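PDB 3DJE: fructosyl amine: oxygen oxidoreductase from Aspergillus fumigatus, which oxidises fructosyl amino acids with FAD and molecular oxygen, removing the sugar in a deglycation reaction. Local coordinates for residues 133-136 / 137-140; 304-307 / 308-311; 383-386 / 387-391. All blocks are in the same frame, centred on the assembly; numbering follows the deposited sequence.

Contact 1 (133-136 / 137-140); sequences LAPE and GVLQ
Pro135 and Val138 close a type II beta turn in the loop between helix 127-131 and strand 147-151. The contact is local and links neighbouring residues of one chain stretch. Glu136 and Gly137 are the two corner residues. Val138 N donates to Pro135 O at 3.1 Å, with an N-H...O angle of 158°. The donor is tilted from the carbonyl plane. Gly137 has a phi of 106°, a positive value that suits glycine and fits the second corner of this turn type.

A small apolar cluster forms beside the turn. Ala134 CB sits 3.7 Å from Val138 CB and 3.8 Å from Leu139 CD1. The same CD1 branch of Leu139 also reaches Leu133 CB, at 4.0 Å. Leu139 CG lies anti to its own carbonyl carbon (chi1 -62°), which turns the isobutyl group back over the methyl of Ala134. Helix 248-251 packs against the turn, with Leu250 touching both Pro135 and Val138. Ile254 touches Ala134, and Met321 touches Leu139.

A water bridges Pro135 O and Leu139 N. It accepts a hydrogen bond from Leu139 N and is placed to donate to Pro135 O, though other acceptors compete for its protons. The side chain of Gln140 folds back on the turn. Its NE2 donates to Gly137 O at 2.9 Å, from above the carbonyl plane, while that oxygen stays in the amide plane of Gln140.

Contact 2 (304-307 / 308-311); sequences QIPK and EAET
The double bend of Lys307, at chi2 (-92°) and chi3 (-88°), lays its chain alongside Glu310, whose chain is extended with CG anti to the backbone N. The two residues lie in the first turn of helix 307-320, with Pro306 at its N-cap. The contact is local, where a loop enters the helix.

The paired side chains point the same way. Lys307 CD comes within 3.5 Å of Glu310 OE1. Lys307 NZ stays 4.2 Å from Glu310 OE1, beyond salt-bridge range. A water joins the two: it accepts from Lys307 NZ and donates to Glu310 OE1. The other carboxylate oxygen of Glu310 forms a salt bridge with Arg314, one turn further on.

Backbone bonds start the helix. Pro306 O takes Glu310 N at 3.1 Å, in the carbonyl plane and with an N-H...O angle of 162°. Ala309 N adds a weak bond to the same oxygen. Lys307 O accepts Thr311 N at 3.0 Å.

The buried side is apolar. Pro306 CD lies 4.1 Å from Ala309 CB, and both residues rest on Thr237 of strand 232-242. Ile305 also packs on that strand, against Thr237 and Val239. Its CG1 branch stands between the backbone N and the carbonyl carbon. From there Ile305 CD1 lies alongside the first turn, 3.9 Å from Ala309 CB and 3.6 Å from Glu310 N.

Contact 3 (383-386 / 387-391); sequences GKVP and QKIHE
Val385 is the first residue of the 383-386 loop to touch helix 387-393. Ahead of it, Gly383 ends helix 373-382 in a Schellman motif, and its positive phi favours glycine. Lys384 turns back to that helix and forms a salt bridge with Glu382.

Val385 then points at the next helix. Val385 CG1, anti to the backbone N (chi1 -178°), meets the backbone of the first turn at His390 N, 3.6 Å away. Val385 CG1 is also 3.9 Å from His390 CB and 4.1 Å from Ile389 CG2. The side chains of Val385 and His390 cross at about a right angle. Val385 also packs back on Leu376, Asp379 and Ala380, so it is wedged between the two helices.

Pro386 follows at the N-cap. Its ring lies beside Ile389 and points the same way, with Pro386 CG 4.0 Å from Ile389 CD1. Pro386 O takes His390 N at 2.9 Å in a nearly straight bond (176°). Ile389 N adds a weak bond to Pro386 O at 3.0 Å.

On the helix, Gln387 is bent so that NE2 comes to the edge of the His390 ring, in its plane. Ile389 rests on Ile72 of helix 64-83, and Lys388 forms a salt bridge with Glu68 of that helix. This is a short helix-loop-helix connection, with a Schellman motif closing one helix and a proline N-cap opening the next.

Overall arrangement
The contacts follow one another along the chain, and none nests in or crosses another. Contact 1 comes first. It closes a tight turn before strand 147-151 and packs against helix 248-251. Contact 2 follows, closing the first turn of helix 307-320 against strands 232-242 and 274-289. Their centres are 26 Å apart, with about 16 Å between nearest atoms. Contact 3 comes last and joins helix 373-382 to helix 387-393, next to helix 64-83. It lies across the chain's centre from both others, 46 Å from contact 1 and 42 Å from contact 2, centre to centre. Of the three, contact 2 lies nearest the chain's centre, and the side chain of Ile305 is about 9 Å from the bound FAD.

Contact 1 (133-136 / 137-140)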
loop_
_atom_site.group_PDB
_atom_site.type_symbol
_atom_site.label_atom_id
_atom_site.label_comp_id
_atom_site.label_asym_id
_atom_site.label_seq_id
_atom_site.Cartn_x
_atom_site.Cartn_y
_atom_site.Cartn_z
ATOM N N LEU A 133 -17.332 -14.222 15.486
ATOM C CA LEU A 133 -16.122 -13.381 15.547
ATOM C C LEU A 133 -16.408 -11.968 16.072
ATOM O O LEU A 133 -15.485 -11.190 16.349
ATOM C CB LEU A 133 -15.438 -13.304 14.174
ATOM C CG LEU A 133 -14.837 -14.608 13.637
ATOM C CD1 LEU A 133 -14.316 -14.405 12.215
ATOM C CD2 LEU A 133 -13.749 -15.148 14.558
ATOM N N ALA A 134 -17.689 -11.637 16.172
ATOM C CA ALA A 134 -18.134 -10.329 16.633
ATOM C C ALA A 134 -19.378 -10.501 17.493
ATOM O O ALA A 134 -20.027 -11.553 17.432
ATOM C CB ALA A 134 -18.440 -9.425 15.444
ATOM N N PRO A 135 -19.712 -9.477 18.306
ATOM C CA PRO A 135 -20.963 -9.526 19.058
ATOM C C PRO A 135 -22.185 -9.772 18.186
ATOM O O PRO A 135 -22.195 -9.435 16.996
ATOM C CB PRO A 135 -21.048 -8.135 19.694
ATOM C CG PRO A 135 -19.655 -7.715 19.855
ATOM C CD PRO A 135 -18.941 -8.258 18.620
ATOM N N GLU A 136 -23.224 -10.332 18.794
ATOM C CA GLU A 136 -24.467 -10.588 18.091
ATOM C C GLU A 136 -25.009 -9.285 17.519
ATOM O O GLU A 136 -25.081 -8.273 18.221
ATOM C CB GLU A 136 -25.483 -11.214 19.048
ATOM C CG GLU A 136 -26.365 -12.258 18.398
ATOM C CD GLU A 136 -27.138 -13.071 19.420
ATOM O OE1 GLU A 136 -26.597 -13.319 20.527
ATOM O OE2 GLU A 136 -28.287 -13.461 19.112
ATOM N N GLY A 137 -25.355 -9.308 16.235
ATOM C CA GLY A 137 -25.884 -8.132 15.553
ATOM C C GLY A 137 -24.901 -7.470 14.605
ATOM O O GLY A 137 -25.288 -6.613 13.794
ATOM N N VAL A 138 -23.629 -7.848 14.708
ATOM C CA VAL A 138 -22.607 -7.282 13.818
ATOM C C VAL A 138 -22.458 -8.123 12.547
ATOM O O VAL A 138 -22.741 -7.656 11.457
ATOM C CB VAL A 138 -21.226 -7.116 14.509
ATOM C CG1 VAL A 138 -20.187 -6.653 13.492
ATOM C CG2 VAL A 138 -21.304 -6.130 15.673
ATOM N N LEU A 139 -22.023 -9.370 12.699
ATOM C CA LEU A 139 -21.818 -10.228 11.542
ATOM C C LEU A 139 -23.046 -11.104 11.326
ATOM O O LEU A 139 -23.056 -12.288 11.684
ATOM C CB LEU A 139 -20.540 -11.051 11.696
ATOM C CG LEU A 139 -19.246 -10.230 11.797
ATOM C CD1 LEU A 139 -18.073 -11.153 12.131
ATOM C CD2 LEU A 139 -18.952 -9.417 10.519
ATOM N N GLN A 140 -24.059 -10.506 10.706
ATOM C CA GLN A 140 -25.377 -11.128 10.553
ATOM C C GLN A 140 -25.491 -12.042 9.337
ATOM O O GLN A 140 -26.478 -12.775 9.196
ATOM C CB GLN A 140 -26.447 -10.042 10.446
ATOM C CG GLN A 140 -26.608 -9.197 11.702
ATOM C CD GLN A 140 -27.821 -8.298 11.631
ATOM O OE1 GLN A 140 -28.826 -8.638 10.997
ATOM N NE2 GLN A 140 -27.732 -7.138 12.273
HETATM O O HOH W 1 -21.889 -11.239 14.852
#

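Contact 2 (304-307 / 308-311)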
loop_
_atom_site.group_PDB
_atom_site.type_symbol
_atom_site.label_atom_id
_atom_site.label_comp_id
_atom_site.label_asym_id
_atom_site.label_seq_id
_atom_site.Cartn_x
_atom_site.Cartn_y
_atom_site.Cartn_z
ATOM N N GLN A 304 -14.078 8.864 -6.178
ATOM C CA GLN A 304 -15.265 8.060 -6.453
ATOM C C GLN A 304 -14.744 6.669 -6.785
ATOM O O GLN A 304 -13.543 6.467 -6.958
ATOM C CB GLN A 304 -16.050 8.579 -7.674
ATOM C CG GLN A 304 -16.637 10.001 -7.585
ATOM C CD GLN A 304 -17.645 10.200 -6.459
ATOM O OE1 GLN A 304 -18.128 9.244 -5.846
ATOM N NE2 GLN A 304 -17.961 11.461 -6.172
ATOM N N ILE A 305 -15.646 5.701 -6.874
ATOM C CA ILE A 305 -15.276 4.392 -7.398
ATOM C C ILE A 305 -16.212 4.023 -8.557
ATOM O O ILE A 305 -17.307 4.573 -8.634
ATOM C CB ILE A 305 -15.288 3.297 -6.305
ATOM C CG1 ILE A 305 -16.676 3.149 -5.665
ATOM C CG2 ILE A 305 -14.229 3.614 -5.232
ATOM C CD1 ILE A 305 -16.806 1.915 -4.798
ATOM N N PRO A 306 -15.777 3.110 -9.447
ATOM C CA PRO A 306 -16.687 2.625 -10.506
ATOM C C PRO A 306 -17.955 2.019 -9.920
ATOM O O PRO A 306 -17.906 1.398 -8.856
ATOM C CB PRO A 306 -15.861 1.534 -11.197
ATOM C CG PRO A 306 -14.425 1.944 -10.955
ATOM C CD PRO A 306 -14.449 2.477 -9.551
ATOM N N LYS A 307 -19.084 2.174 -10.615
ATOM C CA LYS A 307 -20.332 1.592 -10.135
ATOM C C LYS A 307 -20.240 0.076 -9.960
ATOM O O LYS A 307 -20.829 -0.468 -9.030
ATOM C CB LYS A 307 -21.507 1.990 -11.036
ATOM C CG LYS A 307 -21.936 3.447 -10.856
ATOM C CD LYS A 307 -23.031 3.608 -9.806
ATOM C CE LYS A 307 -24.421 3.446 -10.426
ATOM N NZ LYS A 307 -25.527 3.740 -9.462
ATOM N N GLU A 308 -19.486 -0.596 -10.830
ATOM C CA GLU A 308 -19.304 -2.043 -10.711
ATOM C C GLU A 308 -18.617 -2.398 -9.384
ATOM O O GLU A 308 -18.932 -3.432 -8.772
ATOM C CB GLU A 308 -18.553 -2.617 -11.913
ATOM C CG GLU A 308 -17.154 -2.061 -12.111
ATOM C CD GLU A 308 -16.298 -2.905 -13.033
ATOM O OE1 GLU A 308 -16.666 -4.083 -13.305
ATOM O OE2 GLU A 308 -15.254 -2.385 -13.481
ATOM N N ALA A 309 -17.711 -1.521 -8.936
ATOM C CA ALA A 309 -17.037 -1.692 -7.640
ATOM C C ALA A 309 -18.004 -1.528 -6.476
ATOM O O ALA A 309 -17.982 -2.317 -5.528
ATOM C CB ALA A 309 -15.841 -0.735 -7.510
ATOM N N GLU A 310 -18.868 -0.517 -6.549
ATOM C CA GLU A 310 -19.959 -0.392 -5.590
ATOM C C GLU A 310 -20.794 -1.675 -5.505
ATOM O O GLU A 310 -21.131 -2.122 -4.414
ATOM C CB GLU A 310 -20.871 0.779 -5.932
ATOM C CG GLU A 310 -22.136 0.815 -5.084
ATOM C CD GLU A 310 -22.965 2.074 -5.304
ATOM O OE1 GLU A 310 -22.867 2.672 -6.398
ATOM O OE2 GLU A 310 -23.721 2.463 -4.387
ATOM N N THR A 311 -21.143 -2.250 -6.655
ATOM C CA THR A 311 -21.931 -3.491 -6.675
ATOM C C THR A 311 -21.201 -4.620 -5.937
ATOM O O THR A 311 -21.805 -5.350 -5.148
ATOM C CB THR A 311 -22.279 -3.886 -8.129
ATOM O OG1 THR A 311 -23.009 -2.807 -8.713
ATOM C CG2 THR A 311 -23.134 -5.148 -8.181
HETATM O O HOH W 2 -24.330 5.169 -7.192
#

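Contact 3 (383-386 / 387-391)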
loop_
_atom_site.group_PDB
_atom_site.type_symbol
_atom_site.label_atom_id
_atom_site.label_comp_id
_atom_site.label_asym_id
_atom_site.label_seq_id
_atom_site.Cartn_x
_atom_site.Cartn_y
_atom_site.Cartn_z
ATOM N N GLY A 383 25.123 1.186 0.346
ATOM C CA GLY A 383 25.730 -0.084 -0.088
ATOM C C GLY A 383 25.805 -1.160 0.986
ATOM O O GLY A 383 26.734 -1.974 0.985
ATOM N N LYS A 384 24.810 -1.199 1.873
ATOM C CA LYS A 384 24.818 -2.097 3.046
ATOM C C LYS A 384 23.728 -3.189 3.028
ATOM O O LYS A 384 23.495 -3.867 4.042
ATOM C CB LYS A 384 24.698 -1.271 4.333
ATOM C CG LYS A 384 25.894 -0.389 4.625
ATOM C CD LYS A 384 25.602 0.525 5.793
ATOM C CE LYS A 384 26.824 1.342 6.176
ATOM N NZ LYS A 384 26.410 2.400 7.145
ATOM N N VAL A 385 23.046 -3.358 1.896
ATOM C CA VAL A 385 22.009 -4.390 1.799
ATOM C C VAL A 385 22.688 -5.765 1.758
ATOM O O VAL A 385 23.605 -5.955 0.979
ATOM C CB VAL A 385 21.119 -4.207 0.533
ATOM C CG1 VAL A 385 20.022 -5.255 0.493
ATOM C CG2 VAL A 385 20.499 -2.819 0.511
ATOM N N PRO A 386 22.258 -6.710 2.622
ATOM C CA PRO A 386 22.818 -8.064 2.569
ATOM C C PRO A 386 22.530 -8.735 1.229
ATOM O O PRO A 386 21.440 -8.553 0.667
ATOM C CB PRO A 386 22.065 -8.799 3.684
ATOM C CG PRO A 386 21.552 -7.738 4.580
ATOM C CD PRO A 386 21.257 -6.571 3.692
ATOM N N GLN A 387 23.493 -9.510 0.732
ATOM C CA GLN A 387 23.378 -10.152 -0.577
ATOM C C GLN A 387 22.063 -10.918 -0.741
ATOM O O GLN A 387 21.397 -10.805 -1.772
ATOM C CB GLN A 387 24.587 -11.070 -0.851
ATOM C CG GLN A 387 24.502 -11.864 -2.161
ATOM C CD GLN A 387 24.454 -10.976 -3.400
ATOM O OE1 GLN A 387 25.473 -10.771 -4.067
ATOM N NE2 GLN A 387 23.274 -10.437 -3.710
ATOM N N LYS A 388 21.700 -11.699 0.274
ATOM C CA LYS A 388 20.481 -12.496 0.254
ATOM C C LYS A 388 19.242 -11.654 -0.072
ATOM O O LYS A 388 18.413 -12.045 -0.897
ATOM C CB LYS A 388 20.306 -13.211 1.603
ATOM C CG LYS A 388 19.018 -14.009 1.745
ATOM C CD LYS A 388 18.844 -14.530 3.175
ATOM C CE LYS A 388 17.722 -15.569 3.266
ATOM N NZ LYS A 388 18.017 -16.820 2.482
ATOM N N ILE A 389 19.138 -10.496 0.572
ATOM C CA ILE A 389 17.982 -9.613 0.385
ATOM C C ILE A 389 18.110 -8.891 -0.955
ATOM O O ILE A 389 17.156 -8.835 -1.741
ATOM C CB ILE A 389 17.849 -8.616 1.555
ATOM C CG1 ILE A 389 17.585 -9.379 2.860
ATOM C CG2 ILE A 389 16.736 -7.575 1.277
ATOM C CD1 ILE A 389 17.628 -8.513 4.092
ATOM N N HIS A 390 19.310 -8.388 -1.222
ATOM C CA HIS A 390 19.573 -7.687 -2.475
ATOM C C HIS A 390 19.142 -8.486 -3.700
ATOM O O HIS A 390 18.546 -7.937 -4.624
ATOM C CB HIS A 390 21.046 -7.321 -2.592
ATOM C CG HIS A 390 21.386 -6.662 -3.889
ATOM N ND1 HIS A 390 20.908 -5.417 -4.237
ATOM C CD2 HIS A 390 22.131 -7.088 -4.937
ATOM C CE1 HIS A 390 21.369 -5.090 -5.432
ATOM N NE2 HIS A 390 22.104 -6.091 -5.885
ATOM N N GLU A 391 19.439 -9.782 -3.709
ATOM C CA GLU A 391 19.128 -10.626 -4.863
ATOM C C GLU A 391 17.644 -10.597 -5.240
ATOM O O GLU A 391 17.292 -10.680 -6.431
ATOM C CB GLU A 391 19.605 -12.062 -4.604
ATOM C CG GLU A 391 19.836 -12.895 -5.859
ATOM C CD GLU A 391 20.654 -12.175 -6.937
ATOM O OE1 GLU A 391 21.671 -11.504 -6.616
ATOM O OE2 GLU A 391 20.264 -12.291 -8.122
#